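Local structure of glycoside Hydrolase Family 43_12 (Metagenome, 7JVH) at residues Ala43-Lys48 with Leu357-Lys362. The protein probably hydrolyses glycosidic bonds in plant cell-wall polysaccharides or their oligosaccharides, as a gut-metagenome member of glycoside hydrolase family 43, subfamily 12. Sequence-based numbering, arbitrary orientation.
Sequences AKNPLK and LSIKQK
K360 lays its aliphatic chain across N45 CB and the P46 carbonyl, with its CD 3.8 Å from CB of N45 and its CE 3.6 Å from the carbonyl O of P46. A turn at chi3 (79°) breaks the otherwise extended chain and turns CE, with NZ beyond it, up to that carbonyl. Nearer the backbone, the K360 CG lies 4.3 Å from CD2 of L47, at the limit of van der Waals contact. The NZ stops 3.7 Å from the P46 O, a proximity rather than a bond; its ionic partner is E51, in a long, weak pair. Beside this, CG2 of I359 meets N45 CB at 3.9 Å, while CG1, set anti to the backbone N (chi1 -155°), leads away from N45; the buried side chain also touches I41 and Y42 of helix 40-43. The N45 amide serves its own side of the contact: ND2 bonds to the carbonyl O of I41. Strand 51-53 pairs antiparallel with 360-362, and Y53 touches L47, I359 and K360; the loop after helix 40-43 thus lies beside this two-stranded sheet. Replacing K360 with an alanine would probably open a gap beside N45 and P46 and deprive E51 of its weak ionic partner. With 210 Å² buried, and methylenes and methyls meeting carbon or the P46 carbonyl, cohesion between the two segments themselves is chiefly van der Waals, whereas polar fixation comes from neighbouring residues.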
loop_
_atom_site.group_PDB
_atom_site.type_symbol
_atom_site.label_atom_id
_atom_site.label_comp_id
_atom_site.label_asym_id
_atom_site.label_seq_id
_atom_site.Cartn_x
_atom_site.Cartn_y
_atom_site.Cartn_z
ATOM N N ALA A 43 -5.055 -17.915 -13.568
ATOM C CA ALA A 43 -5.830 -19.007 -14.150
ATOM C C ALA A 43 -5.115 -19.661 -15.344
ATOM O O ALA A 43 -5.193 -20.867 -15.529
ATOM C CB ALA A 43 -7.207 -18.495 -14.563
ATOM N N LYS A 44 -4.432 -18.837 -16.142
ATOM C CA LYS A 44 -3.674 -19.265 -17.311
ATOM C C LYS A 44 -2.259 -19.787 -17.014
ATOM O O LYS A 44 -1.649 -20.388 -17.884
ATOM C CB LYS A 44 -3.555 -18.123 -18.316
ATOM C CG LYS A 44 -4.879 -17.650 -18.917
ATOM C CD LYS A 44 -4.722 -16.435 -19.819
ATOM C CE LYS A 44 -3.463 -16.591 -20.679
ATOM N NZ LYS A 44 -3.530 -15.813 -21.931
ATOM N N ASN A 45 -1.770 -19.577 -15.793
ATOM C CA ASN A 45 -0.435 -20.003 -15.399
ATOM C C ASN A 45 -0.505 -20.691 -14.041
ATOM O O ASN A 45 -0.103 -20.109 -13.037
ATOM C CB ASN A 45 0.511 -18.798 -15.309
ATOM C CG ASN A 45 0.690 -18.078 -16.624
ATOM O OD1 ASN A 45 1.656 -18.349 -17.348
ATOM N ND2 ASN A 45 -0.212 -17.122 -16.924
ATOM N N PRO A 46 -1.060 -21.925 -13.958
ATOM C CA PRO A 46 -1.050 -22.685 -12.710
ATOM C C PRO A 46 0.376 -22.974 -12.228
ATOM O O PRO A 46 1.299 -23.140 -13.048
ATOM C CB PRO A 46 -1.750 -24.006 -13.098
ATOM C CG PRO A 46 -1.711 -24.058 -14.586
ATOM C CD PRO A 46 -1.753 -22.633 -15.044
ATOM N N LEU A 47 0.534 -23.042 -10.901
ATOM C CA LEU A 47 1.825 -23.253 -10.262
ATOM C C LEU A 47 2.284 -24.716 -10.336
ATOM O O LEU A 47 1.495 -25.631 -10.124
ATOM C CB LEU A 47 1.776 -22.818 -8.790
ATOM C CG LEU A 47 1.503 -21.333 -8.498
ATOM C CD1 LEU A 47 1.129 -21.101 -7.040
ATOM C CD2 LEU A 47 2.710 -20.499 -8.884
ATOM N N LYS A 48 3.572 -24.912 -10.635
ATOM C CA LYS A 48 4.260 -26.163 -10.380
ATOM C C LYS A 48 4.617 -26.217 -8.899
ATOM O O LYS A 48 4.673 -25.184 -8.245
ATOM C CB LYS A 48 5.526 -26.277 -11.235
ATOM C CG LYS A 48 5.247 -26.564 -12.700
ATOM C CD LYS A 48 6.507 -26.414 -13.536
ATOM C CE LYS A 48 6.231 -26.741 -14.999
ATOM N NZ LYS A 48 7.462 -26.476 -15.806
ATOM N N LEU A 357 8.845 -9.192 -16.942
ATOM C CA LEU A 357 8.574 -10.055 -15.782
ATOM C C LEU A 357 7.478 -11.075 -16.085
ATOM O O LEU A 357 6.600 -10.799 -16.899
ATOM C CB LEU A 357 8.130 -9.164 -14.626
ATOM C CG LEU A 357 9.191 -8.240 -14.050
ATOM C CD1 LEU A 357 8.570 -7.297 -13.039
ATOM C CD2 LEU A 357 10.299 -9.039 -13.403
ATOM N N SER A 358 7.587 -12.250 -15.488
ATOM C CA SER A 358 6.494 -13.190 -15.536
ATOM C C SER A 358 5.978 -13.378 -14.126
ATOM O O SER A 358 6.692 -13.166 -13.140
ATOM C CB SER A 358 6.894 -14.517 -16.179
ATOM O OG SER A 358 8.035 -15.040 -15.552
ATOM N N ILE A 359 4.712 -13.790 -14.064
ATOM C CA ILE A 359 3.979 -14.024 -12.832
ATOM C C ILE A 359 4.567 -15.119 -11.947
ATOM O O ILE A 359 4.372 -15.094 -10.741
ATOM C CB ILE A 359 2.507 -14.300 -13.173
ATOM C CG1 ILE A 359 1.615 -13.937 -11.995
ATOM C CG2 ILE A 359 2.308 -15.723 -13.650
ATOM C CD1 ILE A 359 1.512 -12.460 -11.718
ATOM N N LYS A 360 5.307 -16.056 -12.558
ATOM C CA LYS A 360 5.892 -17.203 -11.854
ATOM C C LYS A 360 7.376 -17.057 -11.686
ATOM O O LYS A 360 8.057 -16.672 -12.604
ATOM C CB LYS A 360 5.626 -18.486 -12.609
ATOM C CG LYS A 360 4.163 -18.879 -12.582
ATOM C CD LYS A 360 3.813 -19.785 -13.747
ATOM C CE LYS A 360 4.241 -21.209 -13.528
ATOM N NZ LYS A 360 4.360 -21.946 -14.815
ATOM N N GLN A 361 7.828 -17.417 -10.494
ATOM C CA GLN A 361 9.248 -17.410 -10.097
ATOM C C GLN A 361 9.496 -18.725 -9.374
ATOM O O GLN A 361 8.580 -19.197 -8.705
ATOM C CB GLN A 361 9.505 -16.333 -9.047
ATOM C CG GLN A 361 9.236 -14.923 -9.528
ATOM C CD GLN A 361 10.377 -14.489 -10.397
ATOM O OE1 GLN A 361 11.522 -14.706 -10.053
ATOM N NE2 GLN A 361 10.068 -13.901 -11.536
ATOM N N LYS A 362 10.692 -19.286 -9.505
ATOM C CA LYS A 362 10.967 -20.523 -8.754
ATOM C C LYS A 362 11.146 -20.110 -7.300
ATOM O O LYS A 362 11.724 -19.072 -7.084
ATOM C CB LYS A 362 12.217 -21.183 -9.332
ATOM C CG LYS A 362 12.359 -21.049 -10.839
ATOM C CD LYS A 362 13.670 -21.553 -11.386
ATOM C CE LYS A 362 14.521 -20.477 -12.024
ATOM N NZ LYS A 362 14.794 -20.747 -13.452
#